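Local atomic coordinates of ORF 37 (Human herpesvirus 8 type M, PDB entry 3FHD), a protein that acts as a viral alkaline nuclease, cutting DNA as an endonuclease and exonuclease and processing branched or non-linear viral DNA intermediates for packaging. Residues F91-V96 with I100-V105; F108-D111 with V117-L120; A285-L290 with L367-D372; G375-K380 with V453-L458. All coordinates share one frame; numbering follows the deposited sequence.

Contact 1 of 4, residues F91-V96 with I100-V105; sequences FLFSKV and IGSEDV
Phe93 meets Val105 over one face of its ring and Ile100 at an oblique angle near CE1. Val105 CG2 sits 4.0 Å above the ring plane, offset toward the rim. The other branch, CG1, anti to the backbone N (chi1 171°), reaches the root of the side chain and comes 3.8 Å from Phe93 CB. A beta-branched residue suits this place, since its two methyls can share the ring and its stem. Toward the outer rim of the ring, Ile100 CD1 lies 3.9 Å from Phe93 CE1, the two side chains crossing at about a right angle. Ile100 CG1 lies between its backbone N and carbonyl carbon, the crowded position (chi1 69°), and from there the extended chain also brings CD1 to Val96 CG2 at 4.1 Å. Ser102 OG meets the ring near its plane, 4.2 Å from Phe93 CE1; this hydroxyl is buried yet has no polar partner in the model. The backbone joins in through Ile100 N, which donates to Val96 O at 3.0 Å. Gly101 then leaves the helical conformation with positive phi, completing a Schellman motif, a role glycine accepts readily because, lacking CB, it takes positive phi without a clash against its own backbone. Through this turn the chain passes from helix 83-100 to helix 104-113. Helix 134-147 packs against both parts, Val144 and Ala147 touching Phe93 and Leu143 touching Val105, while Leu38 of helix 38-42 and the loop residues Leu57 and Val156 pack on Val96.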
loop_
_atom_site.group_PDB
_atom_site.type_symbol
_atom_site.label_atom_id
_atom_site.label_comp_id
_atom_site.label_asym_id
_atom_site.label_seq_id
_atom_site.Cartn_x
_atom_site.Cartn_y
_atom_site.Cartn_z
ATOM N N PHE A 91 15.139 -15.733 9.894
ATOM C CA PHE A 91 14.706 -17.126 9.673
ATOM C C PHE A 91 13.921 -17.298 8.376
ATOM O O PHE A 91 14.093 -18.315 7.662
ATOM C CB PHE A 91 13.871 -17.629 10.864
ATOM C CG PHE A 91 14.708 -17.901 12.110
ATOM C CD1 PHE A 91 15.537 -19.010 12.166
ATOM C CD2 PHE A 91 14.693 -17.016 13.176
ATOM C CE1 PHE A 91 16.351 -19.263 13.300
ATOM C CE2 PHE A 91 15.473 -17.244 14.314
ATOM C CZ PHE A 91 16.317 -18.386 14.373
ATOM N N LEU A 92 13.021 -16.351 8.107
ATOM C CA LEU A 92 12.232 -16.362 6.874
ATOM C C LEU A 92 13.155 -16.379 5.640
ATOM O O LEU A 92 13.055 -17.238 4.786
ATOM C CB LEU A 92 11.321 -15.119 6.804
ATOM C CG LEU A 92 10.544 -15.023 5.477
ATOM C CD1 LEU A 92 9.758 -16.334 5.159
ATOM C CD2 LEU A 92 9.644 -13.832 5.516
ATOM N N PHE A 93 14.008 -15.371 5.528
ATOM C CA PHE A 93 14.900 -15.272 4.386
ATOM C C PHE A 93 16.020 -16.317 4.334
ATOM O O PHE A 93 16.431 -16.699 3.241
ATOM C CB PHE A 93 15.399 -13.840 4.176
ATOM C CG PHE A 93 14.367 -12.958 3.508
ATOM C CD1 PHE A 93 14.380 -12.795 2.117
ATOM C CD2 PHE A 93 13.351 -12.355 4.254
ATOM C CE1 PHE A 93 13.426 -11.995 1.478
ATOM C CE2 PHE A 93 12.368 -11.549 3.635
ATOM C CZ PHE A 93 12.396 -11.380 2.224
ATOM N N SER A 94 16.453 -16.837 5.474
ATOM C CA SER A 94 17.355 -17.994 5.421
ATOM C C SER A 94 16.641 -19.168 4.725
ATOM O O SER A 94 17.258 -19.896 3.936
ATOM C CB SER A 94 17.846 -18.419 6.812
ATOM O OG SER A 94 18.834 -19.426 6.667
ATOM N N LYS A 95 15.342 -19.321 4.973
ATOM C CA LYS A 95 14.575 -20.454 4.414
ATOM C C LYS A 95 14.196 -20.232 2.931
ATOM O O LYS A 95 14.305 -21.155 2.106
ATOM C CB LYS A 95 13.331 -20.741 5.288
ATOM C CG LYS A 95 12.392 -21.886 4.812
ATOM C CD LYS A 95 13.113 -23.232 4.715
ATOM C CE LYS A 95 13.636 -23.667 6.084
ATOM N NZ LYS A 95 14.118 -25.080 6.071
ATOM N N VAL A 96 13.784 -19.007 2.582
ATOM C CA VAL A 96 13.186 -18.732 1.254
ATOM C C VAL A 96 14.051 -18.003 0.232
ATOM O O VAL A 96 13.689 -17.964 -0.958
ATOM C CB VAL A 96 11.826 -17.948 1.337
ATOM C CG1 VAL A 96 10.881 -18.595 2.308
ATOM C CG2 VAL A 96 12.053 -16.463 1.650
ATOM N N ILE A 100 13.386 -17.674 -3.952
ATOM C CA ILE A 100 12.955 -16.427 -4.618
ATOM C C ILE A 100 14.105 -15.593 -5.209
ATOM O O ILE A 100 13.889 -14.482 -5.698
ATOM C CB ILE A 100 12.088 -15.527 -3.696
ATOM C CG1 ILE A 100 12.940 -14.926 -2.552
ATOM C CG2 ILE A 100 10.866 -16.311 -3.189
ATOM C CD1 ILE A 100 12.168 -13.997 -1.623
ATOM N N GLY A 101 15.322 -16.110 -5.109
ATOM C CA GLY A 101 16.474 -15.507 -5.748
ATOM C C GLY A 101 17.045 -14.252 -5.120
ATOM O O GLY A 101 17.457 -13.347 -5.837
ATOM N N SER A 102 17.107 -14.187 -3.796
ATOM C CA SER A 102 17.679 -13.013 -3.135
ATOM C C SER A 102 18.301 -13.349 -1.784
ATOM O O SER A 102 17.655 -13.210 -0.722
ATOM C CB SER A 102 16.646 -11.884 -2.992
ATOM O OG SER A 102 15.634 -12.221 -2.063
ATOM N N GLU A 103 19.571 -13.739 -1.837
ATOM C CA GLU A 103 20.334 -14.137 -0.654
ATOM C C GLU A 103 20.940 -12.959 0.132
ATOM O O GLU A 103 21.520 -13.149 1.197
ATOM C CB GLU A 103 21.410 -15.147 -1.049
ATOM N N ASP A 104 20.751 -11.753 -0.381
ATOM C CA ASP A 104 21.287 -10.518 0.205
ATOM C C ASP A 104 20.870 -10.258 1.665
ATOM O O ASP A 104 21.642 -9.679 2.440
ATOM C CB ASP A 104 20.909 -9.325 -0.683
ATOM C CG ASP A 104 21.465 -9.466 -2.117
ATOM O OD1 ASP A 104 20.689 -9.819 -3.064
ATOM O OD2 ASP A 104 22.687 -9.262 -2.289
ATOM N N VAL A 105 19.652 -10.667 2.026
ATOM C CA VAL A 105 19.091 -10.357 3.360
ATOM C C VAL A 105 19.817 -11.196 4.397
ATOM O O VAL A 105 20.344 -10.669 5.380
ATOM C CB VAL A 105 17.577 -10.585 3.443
ATOM C CG1 VAL A 105 17.086 -10.468 4.890
ATOM C CG2 VAL A 105 16.839 -9.596 2.567
#

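Contact 2 of 4, residues F108-D111 with V117-L120; sequences FFVD and VRLL
Val117 O takes a weak hydrogen bond from Leu119 N at 3.0 Å and is also met by a methyl of Val110, whose CG1 comes within 3.8 Å of it. The second methyl of that valine, CG2, reaches the backbone of the next residue, 4.2 Å from Arg118 CA, and lies just as far from Arg118 CG. Both branches are thus used: with CG1 anti to the backbone N (chi1 172°), both methyls face the Val117-Arg118 backbone, CG1 at the carbonyl of Val117 and CG2 at Arg118. The bond between Val117 O and Leu119 N closes an inverse gamma turn centred on Arg118, a tight kink in the loop that leads from helix 104-113 to helix 122-130; a wider pi-type turn marks the first of these helices at 109-111. Valine fits here as a short, rigid apolar group that can lie against the backbone without needing a polar partner. Arginine suits the neighbouring place because its aliphatic stem can pack while the charged end leads away from Val110. The side chain touches Tyr90 and Ser94 of helix 83-100, the guanidinium end lying near Ser94. Val110 also packs on Tyr90, whose hydroxyl is hydrogen-bonded to Leu119 O. A backbone hydrogen bond between Val110 and Gly116 holds the loop to the helix.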
loop_
_atom_site.group_PDB
_atom_site.type_symbol
_atom_site.label_atom_id
_atom_site.label_comp_id
_atom_site.label_asym_id
_atom_site.label_seq_id
_atom_site.Cartn_x
_atom_site.Cartn_y
_atom_site.Cartn_z
ATOM N N PHE A 108 23.516 -10.222 4.856
ATOM C CA PHE A 108 23.676 -9.027 5.694
ATOM C C PHE A 108 23.591 -9.319 7.200
ATOM O O PHE A 108 24.427 -8.827 7.970
ATOM C CB PHE A 108 22.685 -7.923 5.317
ATOM C CG PHE A 108 22.929 -6.603 6.056
ATOM C CD1 PHE A 108 23.867 -5.674 5.573
ATOM C CD2 PHE A 108 22.236 -6.305 7.229
ATOM C CE1 PHE A 108 24.102 -4.464 6.256
ATOM C CE2 PHE A 108 22.466 -5.109 7.922
ATOM C CZ PHE A 108 23.397 -4.180 7.434
ATOM N N PHE A 109 22.591 -10.099 7.617
ATOM C CA PHE A 109 22.491 -10.527 8.998
ATOM C C PHE A 109 23.764 -11.222 9.410
ATOM O O PHE A 109 24.417 -10.827 10.378
ATOM C CB PHE A 109 21.329 -11.519 9.188
ATOM C CG PHE A 109 19.981 -10.868 9.428
ATOM C CD1 PHE A 109 19.682 -10.269 10.653
ATOM C CD2 PHE A 109 18.989 -10.899 8.424
ATOM C CE1 PHE A 109 18.415 -9.678 10.851
ATOM C CE2 PHE A 109 17.726 -10.328 8.620
ATOM C CZ PHE A 109 17.436 -9.723 9.816
ATOM N N VAL A 110 24.123 -12.265 8.673
ATOM C CA VAL A 110 25.314 -13.050 9.032
ATOM C C VAL A 110 26.587 -12.183 9.111
ATOM O O VAL A 110 27.320 -12.226 10.113
ATOM C CB VAL A 110 25.471 -14.300 8.132
ATOM C CG1 VAL A 110 26.822 -15.007 8.368
ATOM C CG2 VAL A 110 24.327 -15.277 8.380
ATOM N N ASP A 111 26.834 -11.363 8.094
ATOM C CA ASP A 111 28.054 -10.556 8.064
ATOM C C ASP A 111 28.080 -9.319 8.982
ATOM O O ASP A 111 29.122 -9.002 9.558
ATOM C CB ASP A 111 28.364 -10.106 6.639
ATOM C CG ASP A 111 28.655 -11.267 5.698
ATOM O OD1 ASP A 111 29.328 -12.238 6.106
ATOM O OD2 ASP A 111 28.219 -11.193 4.528
ATOM N N VAL A 117 28.918 -15.136 11.943
ATOM C CA VAL A 117 28.493 -16.499 12.311
ATOM C C VAL A 117 27.074 -16.834 11.810
ATOM O O VAL A 117 26.155 -16.022 11.955
ATOM C CB VAL A 117 28.565 -16.680 13.851
ATOM C CG1 VAL A 117 28.044 -18.053 14.279
ATOM C CG2 VAL A 117 29.973 -16.467 14.333
ATOM N N ARG A 118 26.894 -18.027 11.237
ATOM C CA ARG A 118 25.569 -18.454 10.756
ATOM C C ARG A 118 24.676 -18.985 11.896
ATOM O O ARG A 118 24.511 -20.196 12.048
ATOM C CB ARG A 118 25.696 -19.490 9.625
ATOM C CG ARG A 118 24.507 -19.512 8.681
ATOM C CD ARG A 118 24.332 -20.850 7.973
ATOM N NE ARG A 118 23.022 -20.917 7.316
ATOM C CZ ARG A 118 22.733 -21.644 6.234
ATOM N NH1 ARG A 118 23.661 -22.403 5.645
ATOM N NH2 ARG A 118 21.501 -21.604 5.728
ATOM N N LEU A 119 24.100 -18.078 12.684
ATOM C CA LEU A 119 23.294 -18.461 13.847
ATOM C C LEU A 119 22.045 -19.246 13.461
ATOM O O LEU A 119 21.367 -18.924 12.482
ATOM C CB LEU A 119 22.921 -17.234 14.682
ATOM C CG LEU A 119 24.035 -16.344 15.249
ATOM C CD1 LEU A 119 23.418 -15.141 15.963
ATOM C CD2 LEU A 119 24.977 -17.117 16.175
ATOM N N LEU A 120 21.755 -20.282 14.234
ATOM C CA LEU A 120 20.668 -21.203 13.935
ATOM C C LEU A 120 19.605 -21.257 15.023
ATOM O O LEU A 120 18.477 -21.680 14.754
ATOM C CB LEU A 120 21.211 -22.622 13.708
ATOM C CG LEU A 120 22.098 -22.815 12.475
ATOM C CD1 LEU A 120 23.014 -24.016 12.677
ATOM C CD2 LEU A 120 21.268 -22.926 11.191
#

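Contact 3 of 4, residues A285-L290 with L367-D372; sequences AAYQRL and LTDPQD
Tyr287 reaches out from its helix toward Leu367 and Asp369, the residues with which it shares the buried surface. Its CG stands anti to the backbone N (chi1 167°), which carries the ring outward from the helix and puts the hydroxyl within 4.5 Å of Leu367 O. One water bridges them. The phenol donates to this water, which lies at the ring edge, in its plane, 2.7 Å from Tyr287 OH; the water in turn donates to Leu367 O, modelled at 2.5 Å, a length that is doubtful. Tyrosine suits the place because it offers a long apolar ring with a single polar tip. Asp369 OD2 lies 4.1 Å from Tyr287 OH, too far for a direct bond, and the carboxylate plane is turned 63° from the ring. Its charge is met by others: OD2 forms a salt bridge with Lys277 and OD1 one with Arg432. Asp369 OD1 also accepts from Gln371 N at 2.9 Å, above the carboxylate plane, capping the short, weakly bonded helix that follows. Aspartate is a natural N-cap, short enough to fold back on the first amides, and the two basic partners probably favour its ionised form. Leu367 contributes mainly its carbonyl, since its side chain turns instead to Ile377 and Pro456. Helix 282-292 thereby lies beside the end of strand 362-367, and one turn beyond Tyr287 its Tyr291 hydroxyl bonds to Asp369 N. Strand 455-464 forms the adjoining surface, with Thr457 touching Tyr287 and Leu458 touching Leu290.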
loop_
_atom_site.group_PDB
_atom_site.type_symbol
_atom_site.label_atom_id
_atom_site.label_comp_id
_atom_site.label_asym_id
_atom_site.label_seq_id
_atom_site.Cartn_x
_atom_site.Cartn_y
_atom_site.Cartn_z
ATOM N N ALA A 285 -23.985 7.544 -22.465
ATOM C CA ALA A 285 -24.635 8.815 -22.785
ATOM C C ALA A 285 -23.920 9.983 -22.098
ATOM O O ALA A 285 -23.545 10.949 -22.760
ATOM C CB ALA A 285 -26.123 8.779 -22.419
ATOM N N ALA A 286 -23.717 9.868 -20.784
ATOM C CA ALA A 286 -23.022 10.879 -19.995
ATOM C C ALA A 286 -21.552 11.034 -20.397
ATOM O O ALA A 286 -21.030 12.148 -20.430
ATOM C CB ALA A 286 -23.144 10.559 -18.533
ATOM N N TYR A 287 -20.880 9.918 -20.687
ATOM C CA TYR A 287 -19.490 9.958 -21.155
ATOM C C TYR A 287 -19.301 10.767 -22.450
ATOM O O TYR A 287 -18.385 11.595 -22.545
ATOM C CB TYR A 287 -18.937 8.540 -21.337
ATOM C CG TYR A 287 -17.628 8.502 -22.100
ATOM C CD1 TYR A 287 -16.425 8.804 -21.459
ATOM C CD2 TYR A 287 -17.597 8.180 -23.466
ATOM C CE1 TYR A 287 -15.217 8.777 -22.147
ATOM C CE2 TYR A 287 -16.383 8.141 -24.175
ATOM C CZ TYR A 287 -15.201 8.454 -23.507
ATOM O OH TYR A 287 -13.992 8.415 -24.170
ATOM N N GLN A 288 -20.167 10.520 -23.436
ATOM C CA GLN A 288 -20.161 11.256 -24.694
ATOM C C GLN A 288 -20.130 12.768 -24.478
ATOM O O GLN A 288 -19.333 13.471 -25.115
ATOM C CB GLN A 288 -21.378 10.881 -25.543
ATOM C CG GLN A 288 -21.222 9.612 -26.389
ATOM C CD GLN A 288 -22.457 9.325 -27.248
ATOM O OE1 GLN A 288 -23.538 9.053 -26.728
ATOM N NE2 GLN A 288 -22.299 9.392 -28.574
ATOM N N ARG A 289 -20.988 13.258 -23.580
ATOM C CA ARG A 289 -21.087 14.697 -23.273
ATOM C C ARG A 289 -19.799 15.214 -22.662
ATOM O O ARG A 289 -19.301 16.270 -23.065
ATOM C CB ARG A 289 -22.248 14.984 -22.321
ATOM N N LEU A 290 -19.279 14.469 -21.683
ATOM C CA LEU A 290 -17.999 14.776 -21.045
ATOM C C LEU A 290 -16.832 14.814 -22.031
ATOM O O LEU A 290 -15.988 15.702 -21.941
ATOM C CB LEU A 290 -17.699 13.763 -19.925
ATOM C CG LEU A 290 -16.417 13.889 -19.093
ATOM C CD1 LEU A 290 -16.491 15.122 -18.202
ATOM C CD2 LEU A 290 -16.223 12.628 -18.269
ATOM N N LEU A 367 -9.153 11.130 -21.487
ATOM C CA LEU A 367 -8.206 10.536 -22.422
ATOM C C LEU A 367 -8.778 10.482 -23.832
ATOM O O LEU A 367 -9.998 10.423 -23.996
ATOM C CB LEU A 367 -7.769 9.144 -21.946
ATOM C CG LEU A 367 -7.256 9.075 -20.491
ATOM C CD1 LEU A 367 -7.204 7.643 -19.969
ATOM C CD2 LEU A 367 -5.889 9.764 -20.369
ATOM N N THR A 368 -7.902 10.506 -24.845
ATOM C CA THR A 368 -8.333 10.236 -26.203
ATOM C C THR A 368 -8.893 8.822 -26.357
ATOM O O THR A 368 -8.442 7.867 -25.716
ATOM C CB THR A 368 -7.221 10.468 -27.274
ATOM O OG1 THR A 368 -6.074 9.659 -26.972
ATOM C CG2 THR A 368 -6.837 11.941 -27.346
ATOM N N ASP A 369 -9.888 8.718 -27.220
ATOM C CA ASP A 369 -10.564 7.471 -27.496
ATOM C C ASP A 369 -9.802 6.741 -28.615
ATOM O O ASP A 369 -9.694 7.268 -29.718
ATOM C CB ASP A 369 -12.003 7.789 -27.892
ATOM C CG ASP A 369 -12.858 6.565 -28.060
ATOM O OD1 ASP A 369 -12.342 5.464 -28.364
ATOM O OD2 ASP A 369 -14.078 6.707 -27.883
ATOM N N PRO A 370 -9.277 5.514 -28.334
ATOM C CA PRO A 370 -8.535 4.787 -29.378
ATOM C C PRO A 370 -9.379 4.338 -30.596
ATOM O O PRO A 370 -8.820 3.829 -31.582
ATOM C CB PRO A 370 -7.939 3.584 -28.633
ATOM C CG PRO A 370 -8.864 3.374 -27.448
ATOM C CD PRO A 370 -9.359 4.753 -27.071
ATOM N N GLN A 371 -10.697 4.527 -30.556
ATOM C CA GLN A 371 -11.499 4.219 -31.748
ATOM C C GLN A 371 -11.314 5.303 -32.807
ATOM O O GLN A 371 -11.517 5.073 -34.011
ATOM C CB GLN A 371 -12.972 4.002 -31.413
ATOM C CG GLN A 371 -13.739 3.277 -32.517
ATOM C CD GLN A 371 -15.125 2.878 -32.091
ATOM O OE1 GLN A 371 -15.378 2.656 -30.905
ATOM N NE2 GLN A 371 -16.036 2.787 -33.046
ATOM N N ASP A 372 -10.915 6.486 -32.345
ATOM C CA ASP A 372 -10.595 7.601 -33.226
ATOM C C ASP A 372 -9.164 7.444 -33.771
ATOM O O ASP A 372 -8.931 7.562 -34.978
ATOM C CB ASP A 372 -10.732 8.933 -32.471
ATOM C CG ASP A 372 -12.179 9.239 -32.034
ATOM O OD1 ASP A 372 -13.136 8.572 -32.508
ATOM O OD2 ASP A 372 -12.356 10.178 -31.211
HETATM O O HOH W 1 -11.972 9.558 -22.773
#

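Contact 4 of 4, residues G375-K380 with V453-L458; sequences GQISIK and VEIPTL
Ile377 lays its terminal methyl against the CD-CG side of the Pro456 ring, CD1 standing 4.0 Å from Pro456 CD and 4.2 Å from Pro456 CG. The same methyl comes 4.3 Å from Ile455 CG2, so one carbon bridges two successive residues of the strand. The torsions explain the reach: CG1 lies anti to the carbonyl carbon, beside the backbone N (chi1 -61°), and the chain then runs out extended (chi2 160°), sending CD1 across to the proline. No hydrogen bond links the two segments, and the closest CA atoms, those of Ile377 and Pro456, are 8.1 Å apart; the union is wholly apolar. Isoleucine suits it by being long enough to span this gap yet branched near the backbone. Proline brings a compact, rigid, puckered apolar ring, and its nitrogen carries no hydrogen to leave unsatisfied here. Leu367 of strand 362-367 touches both Ile377 and Pro456, as that strand lies between strands 379-389 and 455-464 in the sheet. Just beyond, Thr457 and Leu458 both face Phe430 in a classic beta bulge. Pro456 also packs on Val208 and Leu212 of helix 203-217, which carries Glu206, seen to bind magnesium in another structure of this protein though not in this one. A mixed sheet with this helix packed on it, beside the metal site of Asp243, Glu266 and Ile267, is characteristic of the PD-(D/E)XK nuclease fold.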
loop_
_atom_site.group_PDB
_atom_site.type_symbol
_atom_site.label_atom_id
_atom_site.label_comp_id
_atom_site.label_asym_id
_atom_site.label_seq_id
_atom_site.Cartn_x
_atom_site.Cartn_y
_atom_site.Cartn_z
ATOM N N GLY A 375 -5.555 3.341 -31.878
ATOM C CA GLY A 375 -4.588 2.784 -30.944
ATOM C C GLY A 375 -4.091 3.674 -29.828
ATOM O O GLY A 375 -4.097 3.266 -28.671
ATOM N N GLN A 376 -3.645 4.878 -30.166
ATOM C CA GLN A 376 -2.988 5.729 -29.169
ATOM C C GLN A 376 -3.942 6.382 -28.171
ATOM O O GLN A 376 -4.929 7.041 -28.552
ATOM C CB GLN A 376 -2.085 6.789 -29.817
ATOM C CG GLN A 376 -1.078 7.399 -28.835
ATOM C CD GLN A 376 0.077 8.093 -29.530
ATOM O OE1 GLN A 376 1.245 7.711 -29.350
ATOM N NE2 GLN A 376 -0.239 9.104 -30.344
ATOM N N ILE A 377 -3.610 6.202 -26.893
ATOM C CA ILE A 377 -4.327 6.836 -25.798
ATOM C C ILE A 377 -3.401 7.854 -25.140
ATOM O O ILE A 377 -2.405 7.485 -24.513
ATOM C CB ILE A 377 -4.821 5.803 -24.732
ATOM C CG1 ILE A 377 -5.791 4.791 -25.377
ATOM C CG2 ILE A 377 -5.444 6.538 -23.530
ATOM C CD1 ILE A 377 -5.966 3.467 -24.599
ATOM N N SER A 378 -3.758 9.125 -25.285
ATOM C CA SER A 378 -3.016 10.231 -24.693
ATOM C C SER A 378 -4.012 11.198 -24.039
ATOM O O SER A 378 -5.216 10.950 -24.067
ATOM C CB SER A 378 -2.175 10.934 -25.777
ATOM O OG SER A 378 -2.992 11.349 -26.855
ATOM N N ILE A 379 -3.524 12.283 -23.446
ATOM C CA ILE A 379 -4.411 13.264 -22.806
ATOM C C ILE A 379 -5.096 14.085 -23.891
ATOM O O ILE A 379 -4.417 14.633 -24.763
ATOM C CB ILE A 379 -3.638 14.187 -21.810
ATOM C CG1 ILE A 379 -3.022 13.357 -20.678
ATOM C CG2 ILE A 379 -4.532 15.284 -21.242
ATOM C CD1 ILE A 379 -2.010 14.129 -19.824
ATOM N N LYS A 380 -6.434 14.124 -23.854
ATOM C CA LYS A 380 -7.240 14.965 -24.747
ATOM C C LYS A 380 -7.490 16.328 -24.103
ATOM O O LYS A 380 -7.413 17.355 -24.772
ATOM C CB LYS A 380 -8.595 14.311 -25.049
ATOM C CG LYS A 380 -9.455 15.091 -26.026
ATOM C CD LYS A 380 -10.921 14.846 -25.809
ATOM C CE LYS A 380 -11.741 15.444 -26.947
ATOM N NZ LYS A 380 -12.016 16.900 -26.778
ATOM N N VAL A 453 -7.375 -6.422 -21.468
ATOM C CA VAL A 453 -7.751 -5.403 -20.467
ATOM C C VAL A 453 -8.657 -4.304 -21.070
ATOM O O VAL A 453 -8.503 -3.927 -22.254
ATOM C CB VAL A 453 -6.508 -4.779 -19.738
ATOM C CG1 VAL A 453 -5.622 -3.985 -20.695
ATOM C CG2 VAL A 453 -6.932 -3.896 -18.565
ATOM N N GLU A 454 -9.594 -3.805 -20.253
ATOM C CA GLU A 454 -10.465 -2.678 -20.625
ATOM C C GLU A 454 -9.685 -1.411 -21.011
ATOM O O GLU A 454 -8.531 -1.218 -20.628
ATOM C CB GLU A 454 -11.434 -2.364 -19.493
ATOM C CG GLU A 454 -12.430 -3.465 -19.220
ATOM C CD GLU A 454 -11.903 -4.575 -18.283
ATOM O OE1 GLU A 454 -10.687 -4.615 -17.898
ATOM O OE2 GLU A 454 -12.746 -5.431 -17.936
ATOM N N ILE A 455 -10.344 -0.545 -21.763
ATOM C CA ILE A 455 -9.758 0.715 -22.225
ATOM C C ILE A 455 -9.948 1.852 -21.205
ATOM O O ILE A 455 -11.083 2.138 -20.827
ATOM C CB ILE A 455 -10.393 1.101 -23.589
ATOM C CG1 ILE A 455 -9.926 0.127 -24.693
ATOM C CG2 ILE A 455 -10.120 2.572 -23.970
ATOM C CD1 ILE A 455 -10.778 0.219 -25.989
ATOM N N PRO A 456 -8.846 2.517 -20.781
ATOM C CA PRO A 456 -8.980 3.685 -19.896
ATOM C C PRO A 456 -9.583 4.897 -20.603
ATOM O O PRO A 456 -9.216 5.221 -21.750
ATOM C CB PRO A 456 -7.553 3.969 -19.432
ATOM C CG PRO A 456 -6.674 3.379 -20.498
ATOM C CD PRO A 456 -7.435 2.229 -21.112
ATOM N N THR A 457 -10.504 5.555 -19.907
ATOM C CA THR A 457 -11.234 6.692 -20.447
ATOM C C THR A 457 -10.966 7.985 -19.678
ATOM O O THR A 457 -10.981 9.070 -20.262
ATOM C CB THR A 457 -12.771 6.450 -20.420
ATOM O OG1 THR A 457 -13.166 6.209 -19.064
ATOM C CG2 THR A 457 -13.169 5.254 -21.297
ATOM N N LEU A 458 -10.739 7.864 -18.373
ATOM C CA LEU A 458 -10.696 9.016 -17.490
ATOM C C LEU A 458 -9.771 8.732 -16.325
ATOM O O LEU A 458 -9.771 7.618 -15.785
ATOM C CB LEU A 458 -12.102 9.283 -16.971
ATOM C CG LEU A 458 -12.468 10.530 -16.162
ATOM C CD1 LEU A 458 -12.499 11.774 -17.062
ATOM C CD2 LEU A 458 -13.859 10.291 -15.521
#

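The contacts follow one another along the chain and gather in two distant pairs. Contacts 1 and 2 share helix 104-113, their centres about 12 Å apart, and belong to the helical region near the N-terminus. Contacts 3 and 4 are about 9 Å apart between centres and join at the mixed sheet, where Leu367 N probably bonds to Thr457 O and Thr368 N to Ser378 O; helix 370-373 leads from one into strand 379-389. Between the pairs the centres are about 40 to 59 Å apart, the longest distance being from contact 2 to contact 3. The first pair thus lies in a helical part away from the magnesium site, the second in the nuclease sheet that carries it.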